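Local structure of sortase family protein (4D7W) at residues 21-26 against 136-141; 61-66 against 97-102; 158-163 against 170-175; 37-42 against 106-111; 2-7 against 76-81. The protein probably acts as a class C sortase, a cysteine transpeptidase that links pilin subunits covalently during pilus assembly on the surface of a streptococcus. All blocks are in the same frame, centred on the assembly; numbering follows the deposited sequence.

Contact 1 of 5, residues 21-26 against 136-141; sequences KKIINR and SILNET
I23 and I24 of helix 17-31 close on L138, which stands at the tip of a beta hairpin with a two-residue loop, joining strands 132-137 and 140-152. The apolar part of the contact turns on a single methyl group. L138 CD1 lies 3.8 Å from I24 CD1 and 4.0 Å from I23 CG2, so one leucine branch serves two successive helix residues. I24 and L138 run past each other in opposite directions, whereas I23 meets the leucine at a slant. The CG1 branch of I24 is set anti to its carbonyl carbon (chi1 -74°) and carries CD1 across to the hairpin.

The second kind of approach joins a polar atom to an apolar one. The extended side chain of E140 brings OE1 to 3.8 Å from I24 CD1, a van der Waals contact between a carboxylate oxygen and a methyl, with no bond formed.

Polar bonds serve the hairpin itself. I137 to E140 form a type II' turn closed by a pair of backbone bonds, E140 N to I137 O and I137 N to E140 O, each 3.0 Å. The turn takes L138 to a positive phi of 56°, and Y8 OH bonds to its backbone N. No hydrogen bond crosses between the helix segment and the tip of this sortase barrel hairpin, and between these two segments the attachment rests on shape and dispersion.

Contact 2 of 5, residues 61-66 against 97-102; sequences GNMGYI and SLPIGG
The backbones of 61-66 and 97-102 keep well apart, M63 and P99 being the closest pair with their CA atoms 8.8 Å from each other, and no hydrogen bond spans the gap. Strand 62-68 belongs to the sortase beta-barrel, and segment 97-102 lies in the loop that leads from strand 90-92 into strand 105-115. A beta bulge marks the strand here: M63 and G64 together face L77 of strand 73-79, with M63 N and G64 O bonded to the same residue. G64, at a phi of 140°, has a conformation that only glycine adopts readily.

From the bulge the M63 side chain reaches inward as an almost straight chain, CG, SD and CE following one another in trans torsions (chi2 174°, chi3 -171°). Its sulfur settles against the rim of the P99 ring, and its methyl continues to L98. Both partners are met at about a right angle, so the long methionine bridges the space that the separated backbones leave between them.

Further apolar groups complete the core: L55 touches both M63 and L98, A27 and Y30 of helix 17-31 pack on L98, and I137 lies on P99. Within the loop a weak backbone bond runs from G101 N to L98 O. M63 SD is 4.0 Å from P99 CG and equally far from P99 CD, while M63 CE stops 4.2 Å from L98 CD2.

Contact 3 of 5, residues 158-163 against 170-175; sequences RDLQIV and TLVTCT. With EDO (1,2-ethanediol), chain B.
L160 lays its CD2 methyl over the methyl of T170, 3.8 Å from T170 CG2, the two side chains crossing at about a right angle. The same CD2 reaches V172 CG2 more loosely, at 4.5 Å, and I108 of the adjoining strand 105-115 touches both L160 and V172. T170 divides its branches between two tasks. OG1 stands beside the backbone N (chi1 -65°), which leaves CG2 anti to it and facing the leucine; OG1 is hydrogen-bonded to H106 NE2 and to a water. That water, 2.9 Å from T170 OG1, donates to D159 O and so bridges the segments.

Residues 170-174 spell TLVTC, the TLXTC signature of sortases; L160 packs on the first and third residues of this signature, and C174 is the probable nucleophile here.

A 1,2-ethanediol, probably from the crystallisation liquor, fills the bend of 158-163. Its O1 donates to R158 O at 2.7 Å and accepts from Q161 N at 3.0 Å with an angle of 151°, and its O2 donates to D159 O, giving that carbonyl a second donor beside the water. R187 NH1 also bonds to the diol, and V163 CG2 rests against its carbons, 3.6 Å from C1.

Contact 4 of 5, residues 37-42 against 106-111; sequences SGMKWH and HSILSG
Strand 105-115 of the sortase beta-barrel, paired in parallel with the strand that carries the TLVTC sequence, is covered here by the loop between helices 34-37 and 45-52. The loop belongs to the N-terminal helical region packed around the barrel. Helix 34-37 gives way at G38, whose positive phi of 71° turns the chain out of the helix, and the following residue, M39, makes the contact.

Its side chain bends at chi2 (-67°), which brings the terminal methyl down on the beginning of the strand. M39 CE is 3.4 Å from H106 O and 3.5 Å from H106 CB, a snug seat against backbone and side chain together. From there the same methyl reaches I108 CD1 at 3.8 Å, so one atom touches two residues that point to the same side of the strand. The methionine crosses H106 at a slant, and its CE lies obliquely to the imidazole.

Both ring nitrogens of H106 are engaged by neighbours, ND1 with Q161 O and NE2 with T170, which probably restrains the rotation of the ring. The backbone of K40 bonds to G95, tying the loop to the chain that leads into the strand.

Two details shape the loop itself. S37 OG donates to G38 O at 2.8 Å, in the carbonyl plane on a lone pair. The indole of W41 doubles back beneath the methionine, and M39 CB sits 3.3 Å above its plane, offset toward the ring's rim.

Contact 5 of 5, residues 2-7 against 76-81; sequences SRAIMD and PLYHGT
P76 gives up the most surface in this contact, its pyrrolidine ring being met by two successive residues of the first helix, A4 and I5. The isoleucine comes at about a right angle to the proline. Its CD1 stands 3.8 Å from P76 N and 3.9 Å from P76 CD, and CG1 lies just as close to the CD carbon. Because CG1 is placed anti to the carbonyl carbon (chi1 -65°), the longer branch of I5 extends to the ring. A4 works from the neighbouring position: its CB is 4.1 Å from P76 CG, so alanine and isoleucine bear on different carbons of one ring.

The elements joined are helix 3-13, which precedes the catalytic barrel in the chain, and strand 73-79 within it. The short segments of helix and strand cross at 80°, with their axes 9.0 Å apart at the closest point, a near-perpendicular seating of helix on strand. P76 is tied by its backbone to I90 on one side of its strand, and the N62 side chain packs on the proline. I5 also rests on Y65 of strand 62-68, which widens the support beneath the helix.

A4 has a second neighbour in Y78, two residues farther along the strand. The tyrosine side chain extends back toward the helix and places its hydroxyl oxygen, Y78 OH, 3.5 Å from A4 CB, a van der Waals contact between a polar atom and a methyl.

Contacts 1, 2 and 5 meet around strand 62-68: I137 CD1 of contact 1 packs on P99 O of contact 2 at 3.5 Å, and M63 CE of contact 2 packs 3.3 Å from H79 CD2 of contact 5. Contact 2 continues into contact 4 through S97 OG, 2.9 Å from H106 N. Contact 3 includes the strand that carries C174, the probable nucleophile, and contact 4 involves its parallel neighbour; M39 CE approaches L160 O to 3.4 Å. The 1,2-ethanediol bound in contact 3 also lies about 4 Å from the side chain of H106 of contact 4. Contact 1 lies across the molecule, its centre about 24 Å from that of contact 3.

Contact 1 of 5, residues 21-26 against 136-141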
# COMPACT_ATOMS: atom_id res chain seq x y z
N LYS A 21 0.52 -17.59 -10.00
CA LYS A 21 0.32 -18.47 -8.85
C LYS A 21 1.52 -18.51 -7.91
O LYS A 21 1.37 -18.46 -6.70
CB LYS A 21 -0.00 -19.90 -9.30
CG LYS A 21 -1.47 -20.15 -9.61
CD LYS A 21 -1.72 -21.62 -9.97
CE LYS A 21 -3.09 -21.80 -10.64
NZ LYS A 21 -3.39 -23.22 -10.95
N LYS A 22 2.72 -18.63 -8.48
CA LYS A 22 3.94 -18.65 -7.68
C LYS A 22 4.05 -17.36 -6.87
O LYS A 22 4.23 -17.37 -5.66
CB LYS A 22 5.16 -18.85 -8.57
CG LYS A 22 6.49 -18.83 -7.82
CD LYS A 22 7.61 -19.43 -8.68
CE LYS A 22 8.99 -18.97 -8.24
NZ LYS A 22 9.35 -17.62 -8.80
N ILE A 23 3.95 -16.23 -7.56
CA ILE A 23 4.11 -14.94 -6.89
C ILE A 23 3.00 -14.65 -5.87
O ILE A 23 3.28 -14.22 -4.74
CB ILE A 23 4.19 -13.79 -7.94
CG1 ILE A 23 5.41 -14.01 -8.84
CG2 ILE A 23 4.29 -12.45 -7.23
CD1 ILE A 23 5.46 -13.15 -10.09
N ILE A 24 1.75 -14.90 -6.24
CA ILE A 24 0.66 -14.67 -5.30
C ILE A 24 0.78 -15.57 -4.08
O ILE A 24 0.64 -15.11 -2.94
CB ILE A 24 -0.72 -14.87 -5.96
CG1 ILE A 24 -1.04 -13.70 -6.89
CG2 ILE A 24 -1.82 -14.96 -4.91
CD1 ILE A 24 -0.96 -12.33 -6.21
N ASN A 25 1.03 -16.87 -4.31
CA ASN A 25 1.17 -17.82 -3.20
C ASN A 25 2.28 -17.45 -2.22
O ASN A 25 2.09 -17.49 -1.01
CB ASN A 25 1.41 -19.24 -3.74
CG ASN A 25 0.14 -19.91 -4.20
OD1 ASN A 25 -0.94 -19.33 -4.11
ND2 ASN A 25 0.25 -21.14 -4.71
N ARG A 26 3.44 -17.06 -2.75
CA ARG A 26 4.52 -16.57 -1.90
C ARG A 26 4.12 -15.33 -1.09
O ARG A 26 4.52 -15.17 0.07
CB ARG A 26 5.75 -16.23 -2.75
CG ARG A 26 6.48 -17.46 -3.32
CD ARG A 26 7.86 -17.05 -3.87
NE ARG A 26 8.80 -16.76 -2.79
CZ ARG A 26 9.39 -15.57 -2.59
NH1 ARG A 26 9.15 -14.55 -3.41
NH2 ARG A 26 10.24 -15.42 -1.58
N SER A 136 -4.30 -2.75 -7.61
CA SER A 136 -4.25 -3.75 -8.66
C SER A 136 -2.88 -4.38 -8.60
O SER A 136 -1.88 -3.68 -8.66
CB SER A 136 -4.52 -3.13 -10.02
OG SER A 136 -5.74 -2.41 -9.97
N ILE A 137 -2.85 -5.70 -8.44
CA ILE A 137 -1.60 -6.42 -8.27
C ILE A 137 -1.65 -7.62 -9.20
O ILE A 137 -2.55 -8.45 -9.10
CB ILE A 137 -1.39 -6.82 -6.80
CG1 ILE A 137 -1.18 -5.56 -5.93
CG2 ILE A 137 -0.23 -7.78 -6.65
CD1 ILE A 137 -1.51 -5.76 -4.50
N LEU A 138 -0.71 -7.69 -10.14
CA LEU A 138 -0.78 -8.70 -11.20
C LEU A 138 -2.11 -8.57 -11.94
O LEU A 138 -2.51 -7.48 -12.36
CB LEU A 138 -0.59 -10.10 -10.62
CG LEU A 138 0.76 -10.24 -9.89
CD1 LEU A 138 0.97 -11.65 -9.39
CD2 LEU A 138 1.91 -9.83 -10.79
N ASN A 139 -2.83 -9.69 -12.06
CA ASN A 139 -4.11 -9.68 -12.75
C ASN A 139 -5.30 -9.53 -11.81
O ASN A 139 -6.44 -9.82 -12.19
CB ASN A 139 -4.26 -10.98 -13.56
CG ASN A 139 -4.31 -12.23 -12.67
OD1 ASN A 139 -3.61 -12.32 -11.65
ND2 ASN A 139 -5.15 -13.20 -13.05
N GLU A 140 -5.06 -9.09 -10.58
CA GLU A 140 -6.14 -9.10 -9.60
C GLU A 140 -6.42 -7.75 -8.96
O GLU A 140 -5.57 -6.88 -8.92
CB GLU A 140 -5.83 -10.13 -8.52
CG GLU A 140 -6.25 -11.54 -8.94
CD GLU A 140 -5.44 -12.62 -8.27
OE1 GLU A 140 -4.49 -12.27 -7.53
OE2 GLU A 140 -5.75 -13.81 -8.46
N THR A 141 -7.63 -7.62 -8.44
CA THR A 141 -8.08 -6.38 -7.84
C THR A 141 -8.40 -6.60 -6.38
O THR A 141 -8.97 -7.64 -6.00
CB THR A 141 -9.31 -5.83 -8.58
OG1 THR A 141 -8.90 -5.38 -9.87
CG2 THR A 141 -9.89 -4.65 -7.83

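Contact 2 of 5, residues 61-66 against 97-102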
# COMPACT_ATOMS: atom_id res chain seq x y z
N GLY A 61 11.03 -2.50 -8.24
CA GLY A 61 10.34 -2.35 -6.97
C GLY A 61 8.82 -2.14 -7.09
O GLY A 61 8.12 -2.03 -6.07
N ASN A 62 8.31 -2.09 -8.32
CA ASN A 62 6.91 -1.75 -8.59
C ASN A 62 6.02 -2.96 -8.33
O ASN A 62 6.20 -4.00 -8.95
CB ASN A 62 6.77 -1.26 -10.04
CG ASN A 62 5.35 -0.78 -10.38
OD1 ASN A 62 4.40 -0.93 -9.60
ND2 ASN A 62 5.22 -0.21 -11.57
N MET A 63 5.09 -2.83 -7.38
CA MET A 63 4.23 -3.93 -6.91
C MET A 63 2.89 -3.97 -7.60
O MET A 63 2.11 -4.92 -7.41
CB MET A 63 3.93 -3.80 -5.41
CG MET A 63 4.95 -4.25 -4.44
SD MET A 63 4.28 -3.78 -2.81
CE MET A 63 5.73 -4.13 -1.83
N GLY A 64 2.57 -2.90 -8.32
CA GLY A 64 1.22 -2.69 -8.82
C GLY A 64 0.85 -1.22 -8.69
O GLY A 64 1.72 -0.37 -8.68
N TYR A 65 -0.44 -0.92 -8.61
CA TYR A 65 -0.87 0.46 -8.59
C TYR A 65 -2.17 0.62 -7.84
O TYR A 65 -2.97 -0.31 -7.74
CB TYR A 65 -1.00 1.01 -10.02
CG TYR A 65 -2.00 0.30 -10.92
CD1 TYR A 65 -1.63 -0.83 -11.66
CD2 TYR A 65 -3.30 0.78 -11.06
CE1 TYR A 65 -2.54 -1.46 -12.50
CE2 TYR A 65 -4.22 0.15 -11.89
CZ TYR A 65 -3.84 -0.97 -12.61
OH TYR A 65 -4.76 -1.60 -13.44
N ILE A 66 -2.35 1.82 -7.30
CA ILE A 66 -3.53 2.13 -6.50
C ILE A 66 -4.42 3.11 -7.27
O ILE A 66 -3.94 3.97 -7.99
CB ILE A 66 -3.15 2.74 -5.14
CG1 ILE A 66 -4.40 2.97 -4.29
CG2 ILE A 66 -2.35 4.02 -5.33
CD1 ILE A 66 -4.08 3.56 -2.92
N SER A 97 1.95 -5.47 6.26
CA SER A 97 1.54 -6.57 5.40
C SER A 97 1.54 -6.13 3.92
O SER A 97 1.25 -4.97 3.62
CB SER A 97 0.15 -7.08 5.80
OG SER A 97 0.05 -7.28 7.20
N LEU A 98 1.87 -7.05 3.01
CA LEU A 98 1.74 -6.78 1.57
C LEU A 98 0.31 -6.39 1.23
O LEU A 98 -0.62 -6.90 1.84
CB LEU A 98 2.16 -8.02 0.74
CG LEU A 98 3.60 -8.48 0.98
CD1 LEU A 98 3.89 -9.87 0.36
CD2 LEU A 98 4.56 -7.41 0.46
N PRO A 99 0.13 -5.48 0.25
CA PRO A 99 -1.19 -4.94 -0.10
C PRO A 99 -2.16 -5.91 -0.79
O PRO A 99 -3.10 -5.45 -1.42
CB PRO A 99 -0.85 -3.76 -1.03
CG PRO A 99 0.50 -4.11 -1.58
CD PRO A 99 1.21 -4.76 -0.43
N ILE A 100 -1.94 -7.22 -0.69
CA ILE A 100 -2.94 -8.18 -1.17
C ILE A 100 -3.86 -8.61 -0.02
O ILE A 100 -4.71 -9.49 -0.18
CB ILE A 100 -2.29 -9.41 -1.78
CG1 ILE A 100 -1.38 -10.10 -0.75
CG2 ILE A 100 -1.50 -9.02 -3.03
CD1 ILE A 100 -1.11 -11.57 -1.05
N GLY A 101 -3.68 -8.02 1.15
CA GLY A 101 -4.52 -8.36 2.29
C GLY A 101 -4.42 -9.82 2.70
O GLY A 101 -3.37 -10.45 2.52
N GLY A 102 -5.53 -10.35 3.22
CA GLY A 102 -5.57 -11.68 3.80
C GLY A 102 -6.06 -11.52 5.23
O GLY A 102 -6.12 -10.41 5.74

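Contact 3 of 5, residues 158-163 against 170-175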
# COMPACT_ATOMS: atom_id res chain seq x y z
N ARG A 158 -0.64 3.82 17.26
CA ARG A 158 -1.73 3.04 17.82
C ARG A 158 -2.72 2.55 16.78
O ARG A 158 -3.31 1.48 16.93
CB ARG A 158 -2.47 3.85 18.88
CG ARG A 158 -1.66 4.12 20.13
CD ARG A 158 -2.47 4.93 21.14
NE ARG A 158 -2.71 6.28 20.66
CZ ARG A 158 -3.36 7.21 21.34
NH1 ARG A 158 -3.85 6.94 22.54
NH2 ARG A 158 -3.52 8.43 20.83
N ASP A 159 -2.91 3.34 15.72
CA ASP A 159 -3.86 2.97 14.68
C ASP A 159 -3.20 2.19 13.56
O ASP A 159 -3.84 1.89 12.55
CB ASP A 159 -4.54 4.21 14.12
CG ASP A 159 -5.15 5.07 15.20
OD1 ASP A 159 -6.10 4.59 15.86
OD2 ASP A 159 -4.69 6.22 15.40
N LEU A 160 -1.92 1.86 13.73
CA LEU A 160 -1.15 1.24 12.66
C LEU A 160 -0.64 -0.13 13.09
O LEU A 160 0.52 -0.47 12.88
CB LEU A 160 -0.00 2.16 12.25
CG LEU A 160 -0.44 3.51 11.65
CD1 LEU A 160 0.75 4.44 11.46
CD2 LEU A 160 -1.17 3.32 10.33
N GLN A 161 -1.52 -0.93 13.70
CA GLN A 161 -1.12 -2.24 14.21
C GLN A 161 -1.90 -3.37 13.55
O GLN A 161 -2.93 -3.14 12.92
CB GLN A 161 -1.31 -2.30 15.74
CG GLN A 161 -0.60 -1.18 16.51
CD GLN A 161 0.92 -1.26 16.42
OE1 GLN A 161 1.49 -2.35 16.25
NE2 GLN A 161 1.59 -0.11 16.53
N ILE A 162 -1.39 -4.59 13.68
CA ILE A 162 -2.10 -5.76 13.16
C ILE A 162 -3.26 -6.04 14.07
O ILE A 162 -3.09 -6.04 15.29
CB ILE A 162 -1.21 -7.01 13.09
CG1 ILE A 162 -0.06 -6.78 12.10
CG2 ILE A 162 -2.06 -8.23 12.75
CD1 ILE A 162 -0.49 -6.66 10.66
N VAL A 163 -4.44 -6.28 13.49
CA VAL A 163 -5.60 -6.69 14.25
C VAL A 163 -6.02 -8.08 13.77
O VAL A 163 -6.28 -8.27 12.59
CB VAL A 163 -6.78 -5.69 14.11
CG1 VAL A 163 -8.02 -6.20 14.85
CG2 VAL A 163 -6.38 -4.32 14.61
N THR A 170 -4.21 1.07 5.34
CA THR A 170 -4.24 2.49 5.72
C THR A 170 -3.43 3.31 4.74
O THR A 170 -2.33 2.91 4.35
CB THR A 170 -3.70 2.70 7.14
OG1 THR A 170 -4.56 2.05 8.07
CG2 THR A 170 -3.61 4.20 7.52
N LEU A 171 -3.99 4.45 4.32
CA LEU A 171 -3.28 5.39 3.48
C LEU A 171 -2.84 6.56 4.37
O LEU A 171 -3.64 7.11 5.12
CB LEU A 171 -4.16 5.86 2.32
CG LEU A 171 -4.88 4.77 1.50
CD1 LEU A 171 -5.70 5.41 0.40
CD2 LEU A 171 -3.90 3.70 0.93
N VAL A 172 -1.55 6.89 4.31
CA VAL A 172 -0.93 7.82 5.22
C VAL A 172 -0.34 8.99 4.45
O VAL A 172 0.36 8.80 3.45
CB VAL A 172 0.20 7.15 6.03
CG1 VAL A 172 0.83 8.16 7.01
CG2 VAL A 172 -0.32 5.91 6.76
N THR A 173 -0.59 10.21 4.93
CA THR A 173 0.09 11.36 4.37
C THR A 173 0.28 12.39 5.48
O THR A 173 -0.15 12.17 6.60
CB THR A 173 -0.69 11.98 3.19
OG1 THR A 173 0.13 12.96 2.55
CG2 THR A 173 -2.01 12.61 3.65
N CYS A 174 0.96 13.49 5.16
CA CYS A 174 1.21 14.57 6.13
C CYS A 174 0.05 15.55 6.22
O CYS A 174 -0.71 15.71 5.27
CB CYS A 174 2.49 15.34 5.78
SG CYS A 174 4.02 14.40 5.95
N THR A 175 -0.08 16.22 7.36
CA THR A 175 -1.16 17.19 7.55
C THR A 175 -0.82 18.10 8.72
O THR A 175 -0.00 17.74 9.57
CB THR A 175 -2.52 16.47 7.80
OG1 THR A 175 -3.60 17.27 7.32
CG2 THR A 175 -2.72 16.14 9.27
C1 EDO B . -5.37 -0.91 14.99
O1 EDO B . -4.15 -0.18 15.01
C2 EDO B . -5.92 -0.93 13.57
O2 EDO B . -6.34 0.39 13.23
O HOH W 1 -5.26 3.23 10.60

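Contact 4 of 5, residues 37-42 against 106-111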
# COMPACT_ATOMS: atom_id res chain seq x y z
N SER A 37 3.47 -12.24 14.44
CA SER A 37 4.60 -11.31 14.59
C SER A 37 4.18 -9.87 14.88
O SER A 37 4.93 -9.11 15.49
CB SER A 37 5.47 -11.34 13.33
OG SER A 37 4.92 -10.55 12.30
N GLY A 38 2.99 -9.48 14.43
CA GLY A 38 2.61 -8.08 14.49
C GLY A 38 3.40 -7.31 13.45
O GLY A 38 4.07 -7.89 12.59
N MET A 39 3.33 -5.98 13.51
CA MET A 39 4.09 -5.15 12.58
C MET A 39 5.57 -5.39 12.77
O MET A 39 6.05 -5.52 13.89
CB MET A 39 3.77 -3.67 12.77
CG MET A 39 2.35 -3.33 12.40
SD MET A 39 2.07 -3.53 10.63
CE MET A 39 0.47 -2.77 10.42
N LYS A 40 6.30 -5.43 11.66
CA LYS A 40 7.72 -5.70 11.72
C LYS A 40 8.51 -4.40 11.68
O LYS A 40 9.23 -4.15 10.73
CB LYS A 40 8.12 -6.64 10.58
CG LYS A 40 7.38 -7.98 10.63
CD LYS A 40 8.03 -9.05 9.77
CE LYS A 40 9.29 -9.59 10.41
NZ LYS A 40 9.03 -10.35 11.66
N TRP A 41 8.36 -3.59 12.72
CA TRP A 41 9.14 -2.36 12.87
C TRP A 41 10.65 -2.62 12.90
O TRP A 41 11.44 -1.81 12.42
CB TRP A 41 8.73 -1.61 14.16
CG TRP A 41 7.24 -1.41 14.33
CD1 TRP A 41 6.43 -1.98 15.27
CD2 TRP A 41 6.38 -0.58 13.53
NE1 TRP A 41 5.13 -1.56 15.11
CE2 TRP A 41 5.08 -0.70 14.05
CE3 TRP A 41 6.60 0.25 12.42
CZ2 TRP A 41 3.99 -0.03 13.49
CZ3 TRP A 41 5.52 0.92 11.88
CH2 TRP A 41 4.23 0.78 12.41
N HIS A 42 11.06 -3.76 13.47
CA HIS A 42 12.48 -4.06 13.65
C HIS A 42 13.01 -5.01 12.59
O HIS A 42 13.74 -5.96 12.91
CB HIS A 42 12.72 -4.66 15.04
CG HIS A 42 12.34 -3.76 16.17
ND1 HIS A 42 12.30 -4.19 17.48
CD2 HIS A 42 11.97 -2.46 16.19
CE1 HIS A 42 11.92 -3.19 18.25
NE2 HIS A 42 11.72 -2.13 17.50
N HIS A 106 -2.45 -5.95 7.86
CA HIS A 106 -2.64 -4.51 7.83
C HIS A 106 -1.52 -3.95 6.98
O HIS A 106 -0.36 -3.97 7.37
CB HIS A 106 -2.64 -3.89 9.24
CG HIS A 106 -3.05 -2.44 9.26
ND1 HIS A 106 -3.28 -1.75 10.42
CD2 HIS A 106 -3.26 -1.56 8.25
CE1 HIS A 106 -3.61 -0.50 10.13
NE2 HIS A 106 -3.60 -0.36 8.82
N SER A 107 -1.88 -3.52 5.78
CA SER A 107 -0.96 -2.94 4.83
C SER A 107 -0.99 -1.41 4.97
O SER A 107 -2.07 -0.83 5.09
CB SER A 107 -1.34 -3.35 3.41
OG SER A 107 -0.33 -3.00 2.49
N ILE A 108 0.17 -0.77 4.93
CA ILE A 108 0.25 0.68 5.05
C ILE A 108 0.95 1.29 3.85
O ILE A 108 2.08 0.90 3.52
CB ILE A 108 0.98 1.09 6.32
CG1 ILE A 108 0.26 0.56 7.55
CG2 ILE A 108 1.08 2.63 6.42
CD1 ILE A 108 1.07 0.66 8.84
N LEU A 109 0.27 2.24 3.20
CA LEU A 109 0.75 2.90 2.00
C LEU A 109 0.94 4.39 2.28
O LEU A 109 0.05 5.04 2.82
CB LEU A 109 -0.24 2.71 0.86
CG LEU A 109 -0.60 1.26 0.54
CD1 LEU A 109 -1.49 1.23 -0.69
CD2 LEU A 109 0.66 0.45 0.35
N SER A 110 2.08 4.93 1.88
CA SER A 110 2.47 6.30 2.23
C SER A 110 2.76 7.15 0.99
O SER A 110 3.34 6.68 0.01
CB SER A 110 3.68 6.26 3.16
OG SER A 110 4.08 7.56 3.56
N GLY A 111 2.36 8.42 1.04
CA GLY A 111 2.60 9.31 -0.08
C GLY A 111 2.68 10.74 0.42
O GLY A 111 1.95 11.13 1.35

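Contact 5 of 5, residues 2-7 against 76-81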
# COMPACT_ATOMS: atom_id res chain seq x y z
N SER A 2 2.47 7.95 -16.03
CA SER A 2 1.79 6.67 -15.89
C SER A 2 2.44 5.61 -16.78
O SER A 2 1.86 4.56 -17.03
CB SER A 2 0.30 6.80 -16.23
OG SER A 2 0.12 7.32 -17.54
N ARG A 3 3.65 5.91 -17.24
CA ARG A 3 4.45 4.97 -18.03
C ARG A 3 4.89 3.77 -17.18
O ARG A 3 5.02 2.65 -17.69
CB ARG A 3 5.67 5.66 -18.63
CG ARG A 3 6.52 4.77 -19.53
CD ARG A 3 7.68 5.51 -20.18
NE ARG A 3 8.68 5.98 -19.21
CZ ARG A 3 9.63 5.22 -18.67
NH1 ARG A 3 9.74 3.94 -19.00
NH2 ARG A 3 10.49 5.75 -17.80
N ALA A 4 5.13 4.01 -15.89
CA ALA A 4 5.48 2.93 -14.98
C ALA A 4 4.33 1.92 -14.93
O ALA A 4 4.53 0.69 -14.93
CB ALA A 4 5.78 3.48 -13.59
N ILE A 5 3.11 2.45 -14.92
CA ILE A 5 1.96 1.57 -14.81
C ILE A 5 1.78 0.80 -16.12
O ILE A 5 1.55 -0.41 -16.10
CB ILE A 5 0.69 2.34 -14.45
CG1 ILE A 5 0.83 2.94 -13.05
CG2 ILE A 5 -0.53 1.43 -14.53
CD1 ILE A 5 -0.37 3.73 -12.58
N MET A 6 1.90 1.50 -17.24
CA MET A 6 1.80 0.85 -18.55
C MET A 6 2.82 -0.28 -18.70
O MET A 6 2.47 -1.38 -19.12
CB MET A 6 1.98 1.86 -19.68
CG MET A 6 0.82 2.84 -19.83
SD MET A 6 0.90 3.83 -21.34
CE MET A 6 2.38 4.81 -21.04
N ASP A 7 4.07 0.01 -18.35
CA ASP A 7 5.15 -0.99 -18.41
C ASP A 7 4.87 -2.19 -17.51
O ASP A 7 5.16 -3.33 -17.87
CB ASP A 7 6.48 -0.36 -18.00
CG ASP A 7 6.99 0.65 -19.02
OD1 ASP A 7 6.59 0.57 -20.20
OD2 ASP A 7 7.80 1.53 -18.63
N PRO A 76 1.58 4.23 -9.31
CA PRO A 76 2.31 2.98 -9.06
C PRO A 76 2.74 2.86 -7.60
O PRO A 76 3.09 3.87 -6.98
CB PRO A 76 3.53 3.10 -9.99
CG PRO A 76 3.71 4.59 -10.21
CD PRO A 76 2.32 5.17 -10.18
N LEU A 77 2.68 1.64 -7.07
CA LEU A 77 3.06 1.31 -5.69
C LEU A 77 4.42 0.67 -5.64
O LEU A 77 4.62 -0.35 -6.30
CB LEU A 77 2.07 0.33 -5.06
CG LEU A 77 0.68 0.79 -4.69
CD1 LEU A 77 -0.09 -0.39 -4.10
CD2 LEU A 77 0.77 1.94 -3.69
N TYR A 78 5.33 1.19 -4.83
CA TYR A 78 6.66 0.59 -4.75
C TYR A 78 6.99 -0.01 -3.37
O TYR A 78 6.43 0.41 -2.36
CB TYR A 78 7.72 1.63 -5.14
CG TYR A 78 7.71 1.97 -6.62
CD1 TYR A 78 6.86 2.94 -7.12
CD2 TYR A 78 8.54 1.30 -7.52
CE1 TYR A 78 6.84 3.26 -8.47
CE2 TYR A 78 8.51 1.60 -8.88
CZ TYR A 78 7.66 2.59 -9.34
OH TYR A 78 7.61 2.90 -10.66
N HIS A 79 7.91 -0.97 -3.35
CA HIS A 79 8.51 -1.44 -2.10
C HIS A 79 9.14 -0.28 -1.33
O HIS A 79 9.88 0.52 -1.89
CB HIS A 79 9.60 -2.49 -2.36
CG HIS A 79 9.09 -3.82 -2.83
ND1 HIS A 79 8.72 -4.06 -4.14
CD2 HIS A 79 8.91 -4.99 -2.17
CE1 HIS A 79 8.34 -5.32 -4.27
NE2 HIS A 79 8.44 -5.91 -3.09
N GLY A 80 8.84 -0.19 -0.03
CA GLY A 80 9.56 0.72 0.84
C GLY A 80 9.10 2.15 0.67
O GLY A 80 8.26 2.44 -0.17
N THR A 81 9.65 3.05 1.48
CA THR A 81 9.20 4.44 1.47
C THR A 81 10.37 5.41 1.36
O THR A 81 10.36 6.48 1.97
CB THR A 81 8.40 4.77 2.73
OG1 THR A 81 9.14 4.31 3.86
CG2 THR A 81 7.07 4.04 2.71